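Local atomic coordinates of NreA protein (Staphylococcus carnosus subsp. carnosus TM300, PDB entry 4IUH), a protein that functions as a nitrate receptor in the staphylococcal nitrate regulation system, binding nitrate in a cytosolic GAF domain. Residues 30-33 with 34-38; 97-101 with 102-106; 107-110 with 111-115. One frame throughout, in Å; residues are numbered along the deposited sequence.

Interaction 1 (30-33 with 34-38)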
# COMPACT_ATOMS: atom_id res chain seq x y z
N ASP A 30 -5.28 11.35 -1.83
CA ASP A 30 -4.68 12.41 -2.63
C ASP A 30 -3.88 13.39 -1.77
O ASP A 30 -2.77 13.78 -2.13
CB ASP A 30 -5.74 13.16 -3.43
CG ASP A 30 -6.37 12.31 -4.52
OD1 ASP A 30 -7.53 12.58 -4.90
OD2 ASP A 30 -5.72 11.37 -4.99
N GLU A 31 -4.45 13.80 -0.64
CA GLU A 31 -3.76 14.68 0.29
C GLU A 31 -2.43 14.07 0.74
O GLU A 31 -1.39 14.72 0.67
CB GLU A 31 -4.63 14.99 1.51
CG GLU A 31 -4.00 15.96 2.51
CD GLU A 31 -3.09 15.27 3.52
OE1 GLU A 31 -3.46 14.19 4.03
OE2 GLU A 31 -1.99 15.81 3.79
N ILE A 32 -2.48 12.83 1.21
CA ILE A 32 -1.29 12.14 1.68
C ILE A 32 -0.20 12.10 0.60
O ILE A 32 0.94 12.47 0.86
CB ILE A 32 -1.61 10.71 2.16
CG1 ILE A 32 -2.48 10.76 3.42
CG2 ILE A 32 -0.34 9.93 2.42
CD1 ILE A 32 -3.22 9.47 3.72
N ARG A 33 -0.57 11.67 -0.60
CA ARG A 33 0.40 11.54 -1.69
C ARG A 33 1.03 12.87 -2.07
O ARG A 33 2.25 12.98 -2.18
CB ARG A 33 -0.25 10.90 -2.92
CG ARG A 33 0.75 10.52 -4.00
CD ARG A 33 0.06 10.14 -5.29
NE ARG A 33 -0.68 11.25 -5.86
CZ ARG A 33 -0.14 12.21 -6.60
NH1 ARG A 33 1.16 12.21 -6.86
NH2 ARG A 33 -0.90 13.19 -7.08
N GLU A 34 0.19 13.89 -2.26
CA GLU A 34 0.66 15.21 -2.67
C GLU A 34 1.57 15.84 -1.62
O GLU A 34 2.66 16.31 -1.94
CB GLU A 34 -0.53 16.14 -2.92
CG GLU A 34 -1.43 15.75 -4.09
CD GLU A 34 -2.74 16.54 -4.11
OE1 GLU A 34 -3.00 17.32 -3.16
OE2 GLU A 34 -3.51 16.38 -5.08
N THR A 35 1.10 15.85 -0.38
CA THR A 35 1.80 16.52 0.70
C THR A 35 3.09 15.82 1.11
O THR A 35 4.06 16.47 1.50
CB THR A 35 0.90 16.70 1.94
OG1 THR A 35 0.41 15.42 2.34
CG2 THR A 35 -0.29 17.61 1.62
N GLU A 36 3.11 14.49 1.03
CA GLU A 36 4.32 13.75 1.41
C GLU A 36 5.29 13.60 0.24
O GLU A 36 6.38 13.07 0.40
CB GLU A 36 3.97 12.38 2.00
CG GLU A 36 3.03 12.45 3.21
CD GLU A 36 3.64 13.15 4.40
OE1 GLU A 36 4.85 12.93 4.67
OE2 GLU A 36 2.93 13.94 5.08
N LYS A 37 4.87 14.09 -0.92
CA LYS A 37 5.68 14.07 -2.14
C LYS A 37 5.99 12.66 -2.64
O LYS A 37 7.15 12.29 -2.84
CB LYS A 37 6.98 14.87 -1.98
CG LYS A 37 6.81 16.38 -1.98
CD LYS A 37 6.33 16.90 -0.63
CE LYS A 37 6.15 18.42 -0.65
NZ LYS A 37 5.38 18.91 0.54
N PHE A 38 4.94 11.87 -2.84
CA PHE A 38 5.07 10.56 -3.48
C PHE A 38 4.51 10.60 -4.91
O PHE A 38 3.62 11.38 -5.22
CB PHE A 38 4.35 9.49 -2.66
CG PHE A 38 5.13 8.98 -1.49
CD1 PHE A 38 6.03 7.93 -1.64
CD2 PHE A 38 4.97 9.53 -0.22
CE1 PHE A 38 6.76 7.45 -0.57
CE2 PHE A 38 5.69 9.05 0.86
CZ PHE A 38 6.58 8.00 0.68

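Interaction 2 (97-101 with 102-106)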
# COMPACT_ATOMS: atom_id res chain seq x y z
N ALA A 97 16.77 -3.54 -6.83
CA ALA A 97 17.90 -4.19 -6.20
C ALA A 97 17.53 -5.05 -4.99
O ALA A 97 18.24 -6.00 -4.67
CB ALA A 97 18.94 -3.15 -5.81
N GLU A 98 16.42 -4.72 -4.32
CA GLU A 98 16.07 -5.38 -3.06
C GLU A 98 15.07 -6.53 -3.21
O GLU A 98 15.05 -7.44 -2.38
CB GLU A 98 15.52 -4.37 -2.04
CG GLU A 98 16.51 -3.30 -1.60
CD GLU A 98 15.88 -2.32 -0.60
OE1 GLU A 98 15.24 -2.78 0.37
OE2 GLU A 98 16.00 -1.10 -0.80
N LEU A 99 14.25 -6.49 -4.26
CA LEU A 99 13.28 -7.56 -4.50
C LEU A 99 13.80 -8.58 -5.53
O LEU A 99 14.33 -8.21 -6.57
CB LEU A 99 11.94 -7.00 -4.98
CG LEU A 99 11.19 -6.03 -4.05
CD1 LEU A 99 9.87 -5.63 -4.66
CD2 LEU A 99 10.98 -6.64 -2.68
N SER A 100 13.63 -9.86 -5.22
CA SER A 100 13.94 -10.91 -6.18
C SER A 100 12.91 -10.93 -7.31
O SER A 100 11.89 -10.24 -7.25
CB SER A 100 13.95 -12.28 -5.49
OG SER A 100 12.64 -12.62 -5.07
N GLN A 101 13.20 -11.70 -8.35
CA GLN A 101 12.27 -11.90 -9.45
C GLN A 101 10.94 -12.46 -8.93
O GLN A 101 9.87 -11.96 -9.28
CB GLN A 101 12.89 -12.84 -10.48
CG GLN A 101 11.94 -13.37 -11.54
CD GLN A 101 12.61 -14.39 -12.44
OE1 GLN A 101 12.11 -15.50 -12.62
NE2 GLN A 101 13.76 -14.02 -13.00
N ASN A 102 11.01 -13.47 -8.07
CA ASN A 102 9.82 -14.06 -7.47
C ASN A 102 9.00 -13.03 -6.67
O ASN A 102 7.77 -13.03 -6.76
CB ASN A 102 10.16 -15.27 -6.60
CG ASN A 102 10.58 -16.50 -7.41
OD1 ASN A 102 10.45 -16.54 -8.63
ND2 ASN A 102 11.10 -17.50 -6.72
N ASP A 103 9.68 -12.18 -5.90
CA ASP A 103 9.02 -11.11 -5.14
C ASP A 103 8.22 -10.20 -6.06
O ASP A 103 7.03 -9.96 -5.82
CB ASP A 103 10.02 -10.23 -4.37
CG ASP A 103 10.79 -10.99 -3.28
OD1 ASP A 103 10.24 -11.95 -2.69
OD2 ASP A 103 11.95 -10.59 -3.02
N LYS A 104 8.86 -9.68 -7.11
CA LYS A 104 8.20 -8.77 -8.04
C LYS A 104 6.97 -9.41 -8.70
O LYS A 104 5.92 -8.77 -8.81
CB LYS A 104 9.17 -8.26 -9.11
CG LYS A 104 10.24 -7.32 -8.59
CD LYS A 104 11.31 -7.10 -9.64
CE LYS A 104 12.49 -6.31 -9.09
NZ LYS A 104 13.72 -6.53 -9.89
N LEU A 105 7.12 -10.66 -9.14
CA LEU A 105 6.00 -11.40 -9.70
C LEU A 105 4.88 -11.59 -8.68
O LEU A 105 3.71 -11.64 -9.04
CB LEU A 105 6.45 -12.77 -10.23
CG LEU A 105 7.34 -12.76 -11.47
CD1 LEU A 105 7.82 -14.16 -11.82
CD2 LEU A 105 6.62 -12.13 -12.65
N GLY A 106 5.25 -11.68 -7.41
CA GLY A 106 4.27 -11.83 -6.36
C GLY A 106 3.63 -10.52 -5.92
O GLY A 106 2.65 -10.54 -5.18

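Interaction 3 (107-110 with 111-115)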
# COMPACT_ATOMS: atom_id res chain seq x y z
N TYR A 107 4.17 -9.39 -6.36
CA TYR A 107 3.61 -8.07 -6.03
C TYR A 107 3.21 -7.32 -7.30
O TYR A 107 3.89 -6.37 -7.69
CB TYR A 107 4.62 -7.21 -5.28
CG TYR A 107 5.18 -7.78 -3.99
CD1 TYR A 107 4.46 -8.68 -3.22
CD2 TYR A 107 6.44 -7.41 -3.55
CE1 TYR A 107 4.97 -9.19 -2.04
CE2 TYR A 107 6.97 -7.91 -2.38
CZ TYR A 107 6.24 -8.80 -1.63
OH TYR A 107 6.78 -9.31 -0.46
N PRO A 108 2.11 -7.74 -7.95
CA PRO A 108 1.74 -7.20 -9.26
C PRO A 108 1.54 -5.67 -9.35
O PRO A 108 1.75 -5.12 -10.43
CB PRO A 108 0.42 -7.94 -9.58
CG PRO A 108 -0.09 -8.39 -8.25
CD PRO A 108 1.13 -8.72 -7.45
N ILE A 109 1.17 -5.00 -8.27
CA ILE A 109 1.00 -3.54 -8.36
C ILE A 109 2.35 -2.85 -8.53
O ILE A 109 2.44 -1.78 -9.13
CB ILE A 109 0.22 -2.94 -7.16
CG1 ILE A 109 -0.36 -1.57 -7.53
CG2 ILE A 109 1.10 -2.87 -5.91
CD1 ILE A 109 -1.32 -1.01 -6.51
N VAL A 110 3.41 -3.49 -8.03
CA VAL A 110 4.76 -2.98 -8.15
C VAL A 110 5.18 -2.92 -9.62
O VAL A 110 5.83 -1.96 -10.06
CB VAL A 110 5.77 -3.84 -7.35
CG1 VAL A 110 7.19 -3.48 -7.70
CG2 VAL A 110 5.53 -3.68 -5.87
N LEU A 111 4.79 -3.94 -10.38
CA LEU A 111 5.10 -4.00 -11.80
C LEU A 111 4.15 -3.14 -12.64
O LEU A 111 4.59 -2.44 -13.56
CB LEU A 111 5.08 -5.45 -12.29
CG LEU A 111 6.16 -6.36 -11.69
CD1 LEU A 111 6.01 -7.80 -12.19
CD2 LEU A 111 7.55 -5.83 -12.01
N SER A 112 2.86 -3.20 -12.33
CA SER A 112 1.87 -2.44 -13.09
C SER A 112 2.07 -0.92 -12.96
O SER A 112 1.79 -0.17 -13.89
CB SER A 112 0.45 -2.83 -12.67
OG SER A 112 0.12 -2.33 -11.39
N GLU A 113 2.55 -0.47 -11.81
CA GLU A 113 2.76 0.97 -11.62
C GLU A 113 4.22 1.39 -11.71
O GLU A 113 4.54 2.55 -11.47
CB GLU A 113 2.15 1.45 -10.29
CG GLU A 113 0.62 1.47 -10.29
CD GLU A 113 0.05 2.59 -11.14
OE1 GLU A 113 -0.98 2.37 -11.81
OE2 GLU A 113 0.64 3.70 -11.14
N ALA A 114 5.10 0.45 -12.06
CA ALA A 114 6.53 0.74 -12.28
C ALA A 114 7.19 1.42 -11.08
O ALA A 114 7.93 2.40 -11.24
CB ALA A 114 6.72 1.57 -13.54
N LEU A 115 6.92 0.91 -9.88
CA LEU A 115 7.44 1.50 -8.66
C LEU A 115 8.92 1.16 -8.49
O LEU A 115 9.31 0.01 -8.68
CB LEU A 115 6.64 1.04 -7.45
CG LEU A 115 5.14 1.35 -7.49
CD1 LEU A 115 4.46 1.00 -6.17
CD2 LEU A 115 4.88 2.80 -7.87

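Interaction 1 (30-33 with 34-38)
The backbone N-H groups of E34, T35 and E36 bond to the carbonyls of D30, E31 and I32, the i to i+4 pattern of the last turns of helix 25-36. One turn apart, T35 closes back on E31. Its OG1 sits between the backbone N and carbonyl carbon (chi1 56°), which sets it 2.6 Å from E31 O and 2.8 Å from E31 OE2; the single hydroxyl proton could go to either. E31 reaches the threonine by a bend at chi2, and the same OE2 forms a salt bridge to R155, as does E36 OE2. In this GAF domain the helix ends in a Schellman motif: K37 takes a positive phi (64°), F38 N bonds to R33 O at 3.0 Å, and K37 N to E34 O at 3.3 Å. The reversal turns the buried F38 onto L135 of strand 128-138 beside I32. R33 lays its methylenes against the turn, CG 4.0 Å from F38 CB, and bends at chi3; NH1 makes a weak bond to F38 O at 3.1 Å, while NE is held by S61. E34 OE2 lies 4.6 Å from R33 NH2, well out of the guanidinium plane, and no N-H points at it.

Interaction 2 (97-101 with 102-106)
S100 and D103 come together through their first torsions: chi1 of 67° stands S100 OG between its backbone N and carbonyl carbon and turns it toward the amide of D103, while chi1 of -64° swings the D103 carboxylate to the side of its own backbone N and brings OD2 back to S100 N. D103 N donates to S100 OG at 3.1 Å, and S100 N donates to D103 OD2 at 2.9 Å. The second bond reaches the oxygen from above the carboxylate plane, 35° out of it. This reciprocal pair is a capping box, with S100 as the N-cap of helix 101-106. Serine suits the position because its short hydroxyl can curl back to an amide in the first turn, where the chain before the cap places no carbonyl to take the helical bond; aspartate, three residues on, can reach back to the cap amide. Behind the box the ordinary helix bonds begin, K104 N to S100 O at 3.1 Å and L105 N to Q101 O at 3.0 Å.

L99, the residue before the cap, flanks the box with its hydrocarbon. Its CB lies 3.8 Å from D103 CB and 4.0 Å from K104 CG, and the side chain is buried. K104 runs extended back along the incoming chain, bringing CE to 3.7 Å from L99 O. Lysine suits the site because its long aliphatic part can lie over L99 and S100 O while the ammonium makes a weak bond to D96 O. One turn on from Q101, L105 sets its CG 3.4 Å from Q101 O.

With its carboxylate beside the opening amides, D103 places negative charge at the positive end of the helix dipole, which would be expected to steady the helix start and to favour the ionised aspartate.

Interaction 3 (107-110 with 111-115)
I109 and E113 are joined one helical turn apart in helix 108-112 by E113 N to I109 O at 3.0 Å, and their side chains approach at I109 CG1 and E113 CG, 4.2 Å apart. With V110 and L115 they make the tight, buried part. I109 CG1 lies trans to the backbone N (chi1 -160°) and comes 4.0 Å from S112 OG. The branched side chain packs against F40 and L134 of the central sheet. E113 is buried too, yet its charge is met: OE2 forms a salt bridge to R138 and accepts a bond from I64 N.

The helix then breaks off in a Schellman motif, which delivers the chain into strand 115-125 of the GAF-domain sheet. A114 is the C-prime residue, with positive phi (54°); L115 N bonds to the carbonyl of the buried V110, V110 O, at 3.1 Å, while A114 N to L111 O, at 3.3 Å, is weak. L115 thereby turns inward onto F40 and L134, its CB 4.1 Å from V110 O.

The outer side is loose by comparison. L111 and A114 are exposed, and the L111 side chain meets little across the contact beyond backbone, CB lying 3.8 Å from P108 O. That carbonyl serves S112 N with a good bond at 2.9 Å and L111 N with only a weak one. P108, lacking an amide hydrogen, fits the first turn, where no helical acceptor precedes it.

Interactions 1 and 3 both end a helix with a Schellman motif and a positive-phi residue, and both turn a hydrophobic residue inward onto strand 128-138, F38 onto L135 and L115 onto L134. Interaction 2 instead starts a helix, and does so at the surface with a serine and aspartate capping box, backed by the buried L99. Interaction 3 is the most buried, and interaction 1 is intermediate, with charged residues that pair with R155. Interactions 2 and 3 belong to consecutive helices and touch, K104 O meeting L111 CD1 at 3.5 Å and L99 packing on Y107. Interaction 1 stands apart, its nearest atoms about 8 Å from those of interaction 3.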